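Local coordinates for protein PlzA (PDB 7MIE) that binds the bacterial second messenger c-di-GMP through its PilZ domain and probably acts as a signalling receptor in the Lyme disease spirochaete, at residues A[159-162]-A[168-171]. Sequence-based numbering, arbitrary orientation.
Sequences LDLK and RIHE. With C2E (9,9'-[(2R,3R,3aS,5S,7aR,9R,10R,10aS,12S,14aR)-3,5,10,12-tetrahydroxy-5,12-dioxidooctahydro-2H,7H-difuro[3,2-d:3',2'-j][1,3,7,9,2,8]tetraoxadiphosphacyclododecine-2,9-diyl]bis(2-amino-1,9-dihydro-6H-purin-6-one)), chain B.
K162, on the last turns of helix 149-164, and I169, in the loop that follows, bring their CA atoms to 6.9 Å, so the chain turns back beside the helix it has just left. One apolar touch joins the two segments: CG2 of I169 meets CB of L161 at 3.6 Å. CG1 of I169 sits between the backbone N and the carbonyl carbon (chi1 60°), which leaves CG2 as the branch facing the helix; I42 of strand 42-43 touches the same isoleucine. K162 runs past fully extended, and its NZ is hydrogen-bonded to the carbonyl O of E41.

R168 leaves in the other direction, toward c-di-GMP. Its backbone N donates to guanine O61 over 3.1 Å, while its straight side chain lies along that base, CG 3.6 Å from N11. The guanidinium is nearly parallel to the ring, with N31 above its centre at 3.9 Å. The phosphate oxygen O2P lies at its edge, in plane, and receives an almost linear bond from NH2 (2.9 Å, 171°). N7 of the second guanine comes within 3.7 Å of NH2, so the arginine reaches between the two bases of one ligand. NH2 is also hydrogen-bonded to O61 of another bound c-di-GMP, and R172 donates to the ligand as well. R168 and R172 form the RxxxR motif of PilZ proteins, carried here on the linker between the PilZN3 region and the C-terminal PilZ beta-barrel.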
ATOM      1  N   LEU A 159     -11.176   3.148  -6.946  1.00 20.14           N
ATOM      2  CA  LEU A 159     -12.039   2.656  -5.874  1.00 19.88           C
ATOM      3  C   LEU A 159     -13.282   1.936  -6.443  1.00 20.97           C
ATOM      4  O   LEU A 159     -13.680   0.937  -5.883  1.00 20.65           O
ATOM      5  CB  LEU A 159     -12.449   3.797  -4.932  1.00 20.50           C
ATOM      6  CG  LEU A 159     -11.308   4.331  -4.072  1.00 20.81           C
ATOM      7  CD1 LEU A 159     -11.637   5.710  -3.537  1.00 21.50           C
ATOM      8  CD2 LEU A 159     -11.006   3.327  -2.935  1.00 21.90           C
ATOM      9  N   ASP A 160     -13.825   2.388  -7.572  1.00 21.56           N
ATOM     10  CA  ASP A 160     -14.897   1.650  -8.227  1.00 23.98           C
ATOM     11  C   ASP A 160     -14.446   0.240  -8.580  1.00 22.56           C
ATOM     12  O   ASP A 160     -15.183  -0.716  -8.354  1.00 23.99           O
ATOM     13  CB  ASP A 160     -15.261   2.303  -9.561  1.00 25.96           C
ATOM     14  CG  ASP A 160     -16.092   3.557  -9.455  1.00 27.62           C
ATOM     15  OD1 ASP A 160     -16.761   3.775  -8.385  1.00 28.74           O
ATOM     16  OD2 ASP A 160     -16.114   4.296 -10.488  1.00 30.10           O
ATOM     17  N   LEU A 161     -13.237   0.114  -9.101  1.00 22.65           N
ATOM     18  CA  LEU A 161     -12.717  -1.209  -9.464  1.00 23.78           C
ATOM     19  C   LEU A 161     -12.479  -2.060  -8.219  1.00 22.41           C
ATOM     20  O   LEU A 161     -12.777  -3.256  -8.216  1.00 23.13           O
ATOM     21  CB  LEU A 161     -11.427  -1.054 -10.264  1.00 23.94           C
ATOM     22  CG  LEU A 161     -11.596  -0.333 -11.602  1.00 27.28           C
ATOM     23  CD1 LEU A 161     -10.237  -0.266 -12.303  1.00 30.27           C
ATOM     24  CD2 LEU A 161     -12.614  -1.065 -12.491  1.00 26.16           C
ATOM     25  N   LYS A 162     -11.945  -1.446  -7.154  1.00 22.08           N
ATOM     26  CA  LYS A 162     -11.771  -2.193  -5.918  1.00 21.84           C
ATOM     27  C   LYS A 162     -13.101  -2.683  -5.361  1.00 23.23           C
ATOM     28  O   LYS A 162     -13.175  -3.834  -4.906  1.00 24.13           O
ATOM     29  CB  LYS A 162     -10.986  -1.343  -4.895  1.00 21.09           C
ATOM     30  CG  LYS A 162     -10.634  -2.122  -3.634  1.00 21.07           C
ATOM     31  CD  LYS A 162      -9.698  -1.298  -2.691  1.00 20.24           C
ATOM     32  CE  LYS A 162      -9.342  -2.161  -1.479  1.00 21.23           C
ATOM     33  NZ  LYS A 162      -8.469  -1.414  -0.531  1.00 20.61           N
ATOM     34  N   ARG A 168      -8.259  -7.152 -11.520  1.00 25.67           N
ATOM     35  CA  ARG A 168      -7.158  -6.826 -10.623  1.00 27.07           C
ATOM     36  C   ARG A 168      -6.897  -5.329 -10.651  1.00 27.74           C
ATOM     37  O   ARG A 168      -7.004  -4.724 -11.696  1.00 28.95           O
ATOM     38  CB  ARG A 168      -5.855  -7.456 -11.142  1.00 27.19           C
ATOM     39  CG  ARG A 168      -5.952  -8.970 -11.278  1.00 26.35           C
ATOM     40  CD  ARG A 168      -4.633  -9.580 -11.758  1.00 25.43           C
ATOM     41  NE  ARG A 168      -4.886 -10.921 -12.237  1.00 26.31           N
ATOM     42  CZ  ARG A 168      -3.968 -11.704 -12.788  1.00 25.26           C
ATOM     43  NH1 ARG A 168      -2.706 -11.295 -12.855  1.00 25.27           N
ATOM     44  NH2 ARG A 168      -4.327 -12.908 -13.210  1.00 27.78           N
ATOM     45  N   ILE A 169      -6.500  -4.743  -9.520  1.00 30.90           N
ATOM     46  CA  ILE A 169      -6.030  -3.362  -9.626  1.00 33.15           C
ATOM     47  C   ILE A 169      -4.511  -3.267  -9.445  1.00 33.95           C
ATOM     48  O   ILE A 169      -3.898  -2.306  -9.909  1.00 35.68           O
ATOM     49  CB  ILE A 169      -6.775  -2.376  -8.696  1.00 38.04           C
ATOM     50  CG1 ILE A 169      -6.656  -2.733  -7.218  1.00 38.89           C
ATOM     51  CG2 ILE A 169      -8.231  -2.203  -9.120  1.00 38.51           C
ATOM     52  CD1 ILE A 169      -6.675  -1.514  -6.302  1.00 43.08           C
ATOM     53  N   HIS A 170      -3.922  -4.232  -8.746  1.00 28.74           N
ATOM     54  CA  HIS A 170      -2.475  -4.244  -8.571  1.00 32.11           C
ATOM     55  C   HIS A 170      -1.780  -5.333  -9.385  1.00 31.76           C
ATOM     56  O   HIS A 170      -2.307  -6.431  -9.613  1.00 30.97           O
ATOM     57  CB  HIS A 170      -2.114  -4.533  -7.112  1.00 32.73           C
ATOM     58  CG  HIS A 170      -2.538  -3.447  -6.167  1.00 30.88           C
ATOM     59  ND1 HIS A 170      -1.924  -2.216  -6.116  1.00 33.21           N
ATOM     60  CD2 HIS A 170      -3.548  -3.383  -5.276  1.00 30.45           C
ATOM     61  CE1 HIS A 170      -2.540  -1.444  -5.212  1.00 29.03           C
ATOM     62  NE2 HIS A 170      -3.498  -2.131  -4.673  1.00 31.75           N
ATOM     63  N   GLU A 171      -0.520  -5.039  -9.718  1.00 31.59           N
ATOM     64  CA  GLU A 171       0.372  -6.043 -10.273  1.00 29.85           C
ATOM     65  C   GLU A 171       0.669  -7.099  -9.198  1.00 29.73           C
ATOM     66  O   GLU A 171       0.591  -6.893  -7.982  1.00 29.34           O
ATOM     67  CB  GLU A 171       1.627  -5.376 -10.863  1.00 30.72           C
ATOM     68  CG  GLU A 171       2.483  -4.611  -9.850  1.00 30.65           C
ATOM     69  CD  GLU A 171       2.139  -3.141  -9.667  1.00 33.89           C
ATOM     70  OE1 GLU A 171       3.039  -2.330  -9.792  1.00 32.54           O
ATOM     71  OE2 GLU A 171       0.944  -2.820  -9.396  1.00 33.83           O
TER
HETATM   72  P1  C2E B 301      -2.855 -16.109 -15.132  1.00 42.31           P
HETATM   73  O2P C2E B 301      -2.497 -14.916 -14.293  1.00 35.64           O
HETATM   74  O1P C2E B 301      -1.790 -17.139 -15.346  1.00 44.85           O
HETATM   75  O5' C2E B 301      -4.160 -16.820 -14.524  1.00 42.38           O
HETATM   76  C5' C2E B 301      -4.292 -18.241 -14.728  1.00 42.93           C
HETATM   77  C4' C2E B 301      -5.657 -18.685 -14.273  1.00 41.34           C
HETATM   78  O4' C2E B 301      -5.691 -18.731 -12.821  1.00 40.64           O
HETATM   79  C3' C2E B 301      -6.796 -17.752 -14.646  1.00 41.95           C
HETATM   80  O3' C2E B 301      -7.222 -18.120 -15.941  1.00 43.65           O
HETATM   81  C2' C2E B 301      -7.838 -18.110 -13.589  1.00 42.01           C
HETATM   82  O2' C2E B 301      -8.553 -19.314 -13.810  1.00 45.99           O
HETATM   83  C1' C2E B 301      -6.948 -18.270 -12.368  1.00 36.54           C
HETATM   84  N9  C2E B 301      -6.782 -17.048 -11.576  1.00 35.29           N
HETATM   85  C8  C2E B 301      -5.694 -16.205 -11.548  1.00 32.57           C
HETATM   86  N7  C2E B 301      -5.859 -15.190 -10.734  1.00 32.22           N
HETATM   87  C5  C2E B 301      -7.123 -15.367 -10.191  1.00 32.24           C
HETATM   88  C6  C2E B 301      -7.844 -14.596  -9.243  1.00 31.23           C
HETATM   89  O6  C2E B 301      -7.533 -13.554  -8.650  1.00 29.28           O
HETATM   90  N1  C2E B 301      -9.091 -15.167  -8.967  1.00 33.83           N
HETATM   91  C2  C2E B 301      -9.578 -16.321  -9.520  1.00 34.32           C
HETATM   92  N2  C2E B 301     -10.796 -16.696  -9.106  1.00 36.06           N
HETATM   93  N3  C2E B 301      -8.918 -17.041 -10.422  1.00 35.72           N
HETATM   94  C4  C2E B 301      -7.702 -16.512 -10.708  1.00 34.40           C
HETATM   95  P11 C2E B 301      -8.157 -17.129 -16.776  1.00 44.25           P
HETATM   96  O21 C2E B 301      -9.330 -16.523 -16.066  1.00 40.91           O
HETATM   97  O11 C2E B 301      -8.455 -17.835 -18.072  1.00 46.31           O
HETATM   98  O5A C2E B 301      -7.227 -15.887 -17.199  1.00 41.96           O
HETATM   99  C5A C2E B 301      -6.140 -16.160 -18.119  1.00 40.29           C
HETATM  100  C4A C2E B 301      -5.185 -14.996 -18.100  1.00 38.38           C
HETATM  101  O4A C2E B 301      -5.915 -13.758 -18.301  1.00 36.09           O
HETATM  102  C3A C2E B 301      -4.506 -14.802 -16.748  1.00 36.29           C
HETATM  103  O3A C2E B 301      -3.418 -15.712 -16.591  1.00 39.48           O
HETATM  104  C2A C2E B 301      -4.050 -13.346 -16.878  1.00 34.14           C
HETATM  105  O2A C2E B 301      -2.898 -13.209 -17.686  1.00 33.32           O
HETATM  106  C1A C2E B 301      -5.266 -12.728 -17.563  1.00 34.65           C
HETATM  107  N91 C2E B 301      -6.227 -12.072 -16.675  1.00 30.30           N
HETATM  108  C81 C2E B 301      -7.499 -12.491 -16.344  1.00 30.85           C
HETATM  109  N71 C2E B 301      -8.136 -11.647 -15.572  1.00 30.94           N
HETATM  110  C51 C2E B 301      -7.256 -10.584 -15.404  1.00 28.96           C
HETATM  111  C61 C2E B 301      -7.409  -9.359 -14.720  1.00 28.68           C
HETATM  112  O61 C2E B 301      -8.396  -8.943 -14.089  1.00 32.84           O
HETATM  113  N11 C2E B 301      -6.291  -8.534 -14.860  1.00 27.95           N
HETATM  114  C21 C2E B 301      -5.144  -8.892 -15.549  1.00 29.98           C
HETATM  115  N21 C2E B 301      -4.142  -8.000 -15.593  1.00 32.68           N
HETATM  116  N31 C2E B 301      -4.995 -10.058 -16.169  1.00 28.65           N
HETATM  117  C41 C2E B 301      -6.089 -10.838 -16.089  1.00 30.11           C